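Local coordinates for NAD-dependent epimerase/dehydratase (Veillonella parvula DSM 2008, PDB 3R6D), which probably binds NAD(P) through a Rossmann-type domain and may act as an epimerase or dehydratase on a substrate not yet identified, at residues E167-P170 against Q174-D177; G113-A118 against R153-Y158; N140-R143 against N148-I151. One frame throughout, in Å; residues are numbered along the deposited sequence. Where two conformers were deposited one is given.

Contact 1. Residues E167-P170 against Q174-D177; sequences ELIP and QFND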
# COMPACT_ATOMS: atom_id res chain seq x y z
N GLU A 167 -14.85 -3.54 0.72
CA GLU A 167 -14.94 -4.59 1.71
C GLU A 167 -13.57 -5.22 1.87
O GLU A 167 -12.74 -5.21 0.94
CB GLU A 167 -16.00 -5.64 1.32
CG GLU A 167 -15.76 -6.28 -0.05
CD GLU A 167 -16.88 -7.22 -0.47
OE1 GLU A 167 -17.79 -7.51 0.36
OE2 GLU A 167 -16.87 -7.68 -1.63
N LEU A 168 -13.36 -5.79 3.05
CA LEU A 168 -12.10 -6.41 3.41
C LEU A 168 -12.28 -7.92 3.36
O LEU A 168 -13.27 -8.45 3.86
CB LEU A 168 -11.68 -5.96 4.82
CG LEU A 168 -11.44 -4.46 4.98
CD1 LEU A 168 -11.02 -4.08 6.38
CD2 LEU A 168 -10.40 -3.96 3.99
N ILE A 169 -11.33 -8.59 2.72
CA ILE A 169 -11.42 -10.03 2.45
C ILE A 169 -10.33 -10.76 3.23
O ILE A 169 -9.14 -10.61 2.92
CB ILE A 169 -11.28 -10.33 0.93
CG1 ILE A 169 -12.27 -9.52 0.10
CG2 ILE A 169 -11.43 -11.84 0.66
CD1 ILE A 169 -13.68 -9.81 0.32
N PRO A 170 -10.72 -11.53 4.24
CA PRO A 170 -9.70 -12.12 5.09
C PRO A 170 -8.84 -13.16 4.36
O PRO A 170 -9.24 -13.67 3.29
CB PRO A 170 -10.49 -12.73 6.26
CG PRO A 170 -11.86 -12.68 5.96
CD PRO A 170 -12.09 -11.75 4.77
N GLN A 174 -12.64 -16.55 -0.29
CA GLN A 174 -12.83 -16.25 -1.71
C GLN A 174 -12.75 -14.77 -1.93
O GLN A 174 -13.32 -14.00 -1.16
CB GLN A 174 -14.24 -16.64 -2.14
CG GLN A 174 -14.56 -18.08 -1.95
CD GLN A 174 -15.96 -18.40 -2.33
OE1 GLN A 174 -16.48 -17.91 -3.33
NE2 GLN A 174 -16.58 -19.28 -1.56
N PHE A 175 -12.05 -14.37 -2.98
CA PHE A 175 -11.97 -12.96 -3.37
C PHE A 175 -12.59 -12.86 -4.76
O PHE A 175 -11.94 -13.15 -5.77
CB PHE A 175 -10.49 -12.53 -3.39
CG PHE A 175 -10.24 -11.04 -3.46
CD1 PHE A 175 -9.16 -10.50 -2.79
CD2 PHE A 175 -10.95 -10.18 -4.30
CE1 PHE A 175 -8.86 -9.17 -2.85
CE2 PHE A 175 -10.64 -8.81 -4.34
CZ PHE A 175 -9.58 -8.32 -3.58
N ASN A 176 -13.86 -12.47 -4.81
CA ASN A 176 -14.59 -12.49 -6.06
C ASN A 176 -14.73 -11.13 -6.73
O ASN A 176 -15.23 -11.03 -7.86
CB ASN A 176 -15.96 -13.12 -5.82
CG ASN A 176 -15.86 -14.58 -5.42
OD1 ASN A 176 -16.52 -15.06 -4.47
ND2 ASN A 176 -15.04 -15.29 -6.12
N ASP A 177 -14.27 -10.07 -6.07
CA ASP A 177 -14.41 -8.72 -6.62
C ASP A 177 -13.35 -8.46 -7.68
O ASP A 177 -12.14 -8.56 -7.40
CB ASP A 177 -14.28 -7.66 -5.51
CG ASP A 177 -15.36 -7.76 -4.47
OD1 ASP A 177 -16.46 -8.34 -4.71
OD2 ASP A 177 -15.10 -7.24 -3.33

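Contact 2. Residues G113-A118 against R153-Y158; sequences GEFPVA and RLTWLY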
# COMPACT_ATOMS: atom_id res chain seq x y z
N GLY A 113 -4.17 -17.98 -4.21
CA GLY A 113 -5.25 -18.85 -4.72
C GLY A 113 -6.65 -18.34 -4.46
O GLY A 113 -7.62 -19.12 -4.41
N GLU A 114 -6.82 -17.02 -4.31
CA GLU A 114 -8.08 -16.53 -3.81
C GLU A 114 -9.08 -16.13 -4.90
O GLU A 114 -10.26 -15.95 -4.59
CB GLU A 114 -7.86 -15.39 -2.77
CG GLU A 114 -7.37 -14.05 -3.30
CD GLU A 114 -5.88 -13.91 -3.40
OE1 GLU A 114 -5.20 -14.81 -3.93
OE2 GLU A 114 -5.37 -12.83 -3.01
N PHE A 115 -8.64 -15.92 -6.14
CA PHE A 115 -9.56 -15.51 -7.20
C PHE A 115 -10.26 -16.74 -7.78
O PHE A 115 -9.67 -17.81 -7.88
CB PHE A 115 -8.78 -14.84 -8.36
CG PHE A 115 -8.50 -13.35 -8.22
CD1 PHE A 115 -9.33 -12.49 -7.51
CD2 PHE A 115 -7.45 -12.81 -8.93
CE1 PHE A 115 -9.06 -11.10 -7.48
CE2 PHE A 115 -7.20 -11.44 -8.89
CZ PHE A 115 -8.02 -10.58 -8.19
N PRO A 116 -11.50 -16.58 -8.26
CA PRO A 116 -12.17 -17.63 -9.02
C PRO A 116 -11.52 -17.81 -10.38
O PRO A 116 -10.74 -16.97 -10.82
CB PRO A 116 -13.60 -17.12 -9.12
CG PRO A 116 -13.46 -15.61 -9.12
CD PRO A 116 -12.25 -15.32 -8.23
N VAL A 117 -11.87 -18.91 -11.06
CA VAL A 117 -11.11 -19.36 -12.21
C VAL A 117 -10.99 -18.31 -13.31
O VAL A 117 -9.87 -18.02 -13.80
CB VAL A 117 -11.71 -20.68 -12.79
CG1 VAL A 117 -11.07 -21.01 -14.12
CG2 VAL A 117 -11.47 -21.83 -11.83
N ALA A 118 -12.12 -17.75 -13.75
CA ALA A 118 -12.08 -16.86 -14.92
C ALA A 118 -11.33 -15.57 -14.61
O ALA A 118 -10.49 -15.12 -15.39
CB ALA A 118 -13.48 -16.58 -15.44
N ARG A 153 -4.08 -6.73 -0.29
CA ARG A 153 -4.15 -7.41 -1.58
C ARG A 153 -5.21 -6.74 -2.45
O ARG A 153 -6.40 -6.92 -2.21
CB ARG A 153 -4.47 -8.90 -1.41
CG ARG A 153 -3.35 -9.69 -0.75
CD ARG A 153 -3.77 -11.11 -0.43
NE ARG A 153 -4.63 -11.19 0.74
CZ ARG A 153 -5.88 -11.66 0.75
NH1 ARG A 153 -6.52 -11.96 -0.39
NH2 ARG A 153 -6.51 -11.80 1.92
N LEU A 154 -4.77 -5.93 -3.42
CA LEU A 154 -5.72 -5.15 -4.21
C LEU A 154 -6.09 -5.87 -5.46
O LEU A 154 -5.23 -6.41 -6.16
CB LEU A 154 -5.13 -3.78 -4.58
CG LEU A 154 -4.58 -2.96 -3.39
CD1 LEU A 154 -4.22 -1.56 -3.87
CD2 LEU A 154 -5.60 -2.88 -2.24
N THR A 155 -7.40 -5.85 -5.78
CA THR A 155 -7.88 -6.27 -7.09
C THR A 155 -7.65 -5.12 -8.11
O THR A 155 -6.90 -4.19 -7.80
CB THR A 155 -9.29 -6.80 -6.97
OG1 THR A 155 -9.68 -7.36 -8.24
CG2 THR A 155 -10.30 -5.74 -6.51
N TRP A 156 -8.23 -5.23 -9.30
CA TRP A 156 -7.85 -4.32 -10.40
C TRP A 156 -8.32 -2.89 -10.14
O TRP A 156 -9.48 -2.68 -9.81
CB TRP A 156 -8.45 -4.86 -11.70
CG TRP A 156 -7.66 -6.07 -12.20
CD1 TRP A 156 -7.88 -7.39 -11.90
CD2 TRP A 156 -6.47 -6.02 -12.97
NE1 TRP A 156 -6.90 -8.17 -12.48
CE2 TRP A 156 -6.02 -7.35 -13.14
CE3 TRP A 156 -5.75 -4.97 -13.56
CZ2 TRP A 156 -4.87 -7.66 -13.89
CZ3 TRP A 156 -4.61 -5.27 -14.32
CH2 TRP A 156 -4.19 -6.61 -14.48
N LEU A 157 -7.42 -1.93 -10.30
CA LEU A 157 -7.67 -0.56 -9.86
C LEU A 157 -8.24 0.34 -10.95
O LEU A 157 -7.95 0.18 -12.13
CB LEU A 157 -6.39 0.08 -9.36
CG LEU A 157 -5.79 -0.57 -8.12
CD1 LEU A 157 -4.36 -0.05 -7.86
CD2 LEU A 157 -6.68 -0.30 -6.89
N TYR A 158 -9.03 1.32 -10.54
CA TYR A 158 -9.47 2.38 -11.42
C TYR A 158 -9.74 3.61 -10.54
O TYR A 158 -9.70 3.52 -9.30
CB TYR A 158 -10.69 1.92 -12.24
CG TYR A 158 -11.99 1.76 -11.46
CD1 TYR A 158 -13.02 2.68 -11.60
CD2 TYR A 158 -12.18 0.69 -10.58
CE1 TYR A 158 -14.21 2.55 -10.91
CE2 TYR A 158 -13.38 0.54 -9.87
CZ TYR A 158 -14.40 1.47 -10.06
OH TYR A 158 -15.60 1.32 -9.39

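Contact 3. Residues N140-R143 against N148-I151; sequences NVLR and NYTI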
# COMPACT_ATOMS: atom_id res chain seq x y z
N ASN A 140 6.64 -12.40 0.11
CA ASN A 140 7.33 -13.39 0.95
C ASN A 140 8.33 -12.73 1.87
O ASN A 140 8.38 -13.07 3.05
CB ASN A 140 8.04 -14.44 0.09
CG ASN A 140 7.06 -15.33 -0.66
OD1 ASN A 140 5.85 -15.33 -0.38
ND2 ASN A 140 7.58 -16.09 -1.63
N VAL A 141 9.11 -11.76 1.35
CA VAL A 141 10.10 -11.09 2.21
C VAL A 141 9.37 -10.41 3.38
O VAL A 141 9.83 -10.46 4.53
CB VAL A 141 10.94 -10.06 1.42
CG1 VAL A 141 11.73 -9.14 2.37
CG2 VAL A 141 11.92 -10.82 0.47
N LEU A 142 8.27 -9.72 3.10
CA LEU A 142 7.58 -9.00 4.17
C LEU A 142 6.96 -9.96 5.20
O LEU A 142 7.08 -9.76 6.41
CB LEU A 142 6.56 -8.01 3.61
CG LEU A 142 5.87 -7.13 4.64
CD1 LEU A 142 6.87 -6.34 5.52
CD2 LEU A 142 4.91 -6.18 3.91
N ARG A 143 6.33 -11.03 4.72
CA ARG A 143 5.76 -12.03 5.67
C ARG A 143 6.79 -12.74 6.55
O ARG A 143 6.49 -13.16 7.67
CB ARG A 143 4.93 -13.07 4.96
CG ARG A 143 3.76 -12.49 4.24
CD ARG A 143 2.84 -13.61 3.63
NE ARG A 143 3.57 -14.64 2.83
CZ ARG A 143 2.97 -15.59 2.08
NH1 ARG A 143 1.65 -15.64 1.95
NH2 ARG A 143 3.72 -16.49 1.43
N ASN A 148 5.44 -5.62 12.18
CA ASN A 148 4.01 -5.63 12.34
C ASN A 148 3.38 -5.12 11.04
O ASN A 148 3.06 -3.92 10.89
CB ASN A 148 3.56 -4.80 13.53
CG ASN A 148 2.06 -4.82 13.68
OD1 ASN A 148 1.39 -5.64 13.03
ND2 ASN A 148 1.50 -3.89 14.44
N TYR A 149 3.25 -6.03 10.06
CA TYR A 149 2.82 -5.69 8.72
C TYR A 149 1.32 -5.84 8.55
O TYR A 149 0.68 -6.72 9.16
CB TYR A 149 3.57 -6.53 7.66
CG TYR A 149 3.22 -8.00 7.68
CD1 TYR A 149 2.09 -8.46 7.00
CD2 TYR A 149 4.03 -8.94 8.33
CE1 TYR A 149 1.73 -9.79 6.99
CE2 TYR A 149 3.69 -10.29 8.33
CZ TYR A 149 2.54 -10.70 7.64
OH TYR A 149 2.16 -12.04 7.59
N THR A 150 0.79 -5.02 7.64
CA THR A 150 -0.49 -5.33 7.01
C THR A 150 -0.27 -5.28 5.51
O THR A 150 0.15 -4.22 4.99
CB THR A 150 -1.60 -4.29 7.35
OG1 THR A 150 -1.59 -4.00 8.76
CG2 THR A 150 -2.95 -4.81 6.90
N ILE A 151 -0.51 -6.39 4.82
CA ILE A 151 -0.47 -6.40 3.36
C ILE A 151 -1.89 -6.17 2.89
O ILE A 151 -2.82 -6.81 3.38
CB ILE A 151 0.12 -7.72 2.85
CG1 ILE A 151 1.62 -7.82 3.24
CG2 ILE A 151 -0.12 -7.85 1.33
CD1 ILE A 151 2.18 -9.21 3.06
O HOH W 1 3.91 -13.82 8.36

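Contact 1. Residues E167-P170 against Q174-D177
Ile169 and Phe175 bring their CA atoms within 6.5 Å of each other, whereas the CA atoms of Glu167 and Asp177 stand 9.3 Å apart, so the two runs of backbone draw together towards the turn and leave room for longer side chains at the other end. Ile169 fills the narrow part with its two branches. Its CG1 sits 4.3 Å above the plane of the Phe175 ring, over the centre, so that saturated carbon lies on an aromatic face. Its CG2, held anti to the backbone N, turns instead to the neighbouring backbone, 3.4 Å from Gln174 O and 4.2 Å from Phe175 CB. A beta-branched residue suits this place because one side chain can serve ring and peptide together while keeping to extended backbone angles. Strand 167-169 pairs antiparallel with strand 204-209 in the mixed sheet of this Rossmann-type domain, and residues 174-177 belong to the loop that leads back to strand 179-181. The ring of Phe175 is also met edge-to-face by Phe115. At the wider end, Glu167 and Asp177 reach out from opposite directions, their carboxylates only 10° from coplanar. Beyond CG the Glu167 chain is extended, and this carries OE2 to 2.5 Å from Asp177 OD2. Two carboxylate oxygens so near would repel if both acids were ionised, which makes it likely that one of them retains a proton. Asp177 is buried, and its side chain also touches Thr213 and His214.

Contact 2. Residues G113-A118 against R153-Y158
Glu114 and Arg153 meet obliquely, the carboxylate and guanidinium planes turned 61° against each other, rather than side by side as a flat two-bond pair. One contact joins them: Arg153 NH1 donates to Glu114 OE2 at 3.0 Å, a bent hydrogen bond of 144° within a salt bridge. The donor comes from above the carboxylate plane, while the oxygen lies near the guanidinium edge, somewhat tilted from its plane. Glu114 places CG between its backbone N and carbonyl carbon (chi1 71°) and bends again at the next bond, folding the acid back to the loop that carries it. There Gly110 N also binds OE2, and Ser112 N binds OE1. Arg153 bends at its third torsion and gives NH2 to Ser205 O, so a long cation links loop, strand and the neighbouring strand 204-209. With an alanine in place of Arg153, Glu114 would probably be left without its charge partner and Ser205 O without the NH2 donor.

Further along, Phe115 directs the far end of its ring at Thr155, with CZ 3.6 Å from OG1; the approach is oblique. Threonine suits the spot, since its hydroxyl donates to Asp177 O while also touching the aromatic carbon. Phe115 lies against Thr123 and Glu120 of helix 117-125 as well, just ahead of Pro116, the N-cap residue. The contact thus ties the loop following strand 102-108 to strand 148-158, its parallel neighbour in the sheet.

All four touching residues are buried, and the chemistry follows from that: Glu114 is likely to remain ionised because a guanidinium and two backbone N-H groups share its charge.

Contact 3. Residues N140-R143 against N148-I151
Tyr149 OH and Arg143 O are bridged by a water, which lies 2.6 Å from Tyr149 OH and donates a hydrogen bond of 2.8 Å to Arg143 O. The water sits in the plane of the tyrosine ring, at its hydroxyl edge, and thereby connects strand 148-158 to the last turn of helix 129-144. Tyr149 reaches the helix by placing CG between its backbone N and carbonyl carbon (chi1 68°), which lays the ring alongside the helical backbone. Its CD2 comes 3.7 Å from Leu142 O, an oxygen that also accepts a hydrogen bond from Ser145 OG. Beyond it, Arg143 passes obliquely, with its aliphatic CG 3.7 Å from Tyr149 OH. The same carbon stands 3.8 Å from Ile151 CD1, and those two side chains cross at about a right angle. Arginine fits this solvent-facing margin because its methylene groups can pack while its charged end leads away from the strand.

Leu142 carries the more apolar part. With CG anti to the backbone N (chi1 -175°), it extends to the strand and lies alongside Tyr149 and Ile151, whose side chains run the opposite way: CG lies 3.8 Å from Tyr149 CB, and CD2 is 3.7 Å from Ile151 CG1. Tyr149 and Ile151, two apart on an extended strand, both point to the helix, and the branched leucine touches each. Val103 of the parallel strand 102-108 and Met88 of helix 85-96 also touch Leu142. Helix and strand here form the closing part of a beta-alpha-beta crossover, the building unit of the Rossmann fold.

Across this interface the cohesion is mostly apolar, and the tyrosine hydroxyl, at the margin of the packing, is satisfied through water rather than by a direct bond to the helix.

Contacts 1 and 2 adjoin, their centres about 9 Å apart: Asp177 O lies 2.9 Å from Thr155 OG1, and Phe175 N lies 2.9 Å from Glu114 O, so residues 174-177 are wedged between strand 167-169 and the loop of contact 2. Contact 3 stands apart, its centre about 19 Å from that of contact 2 and about 18 Å from that of contact 1, although contacts 2 and 3 share strand 148-158 and contact 3 is nested in the chain loop that contact 2 closes. Contact 3 uses the strand's beginning, contact 2 its later part. In Rossmann folds the dinucleotide lies at the C-terminal ends of parallel strands, the end to which contact 2 is nearer.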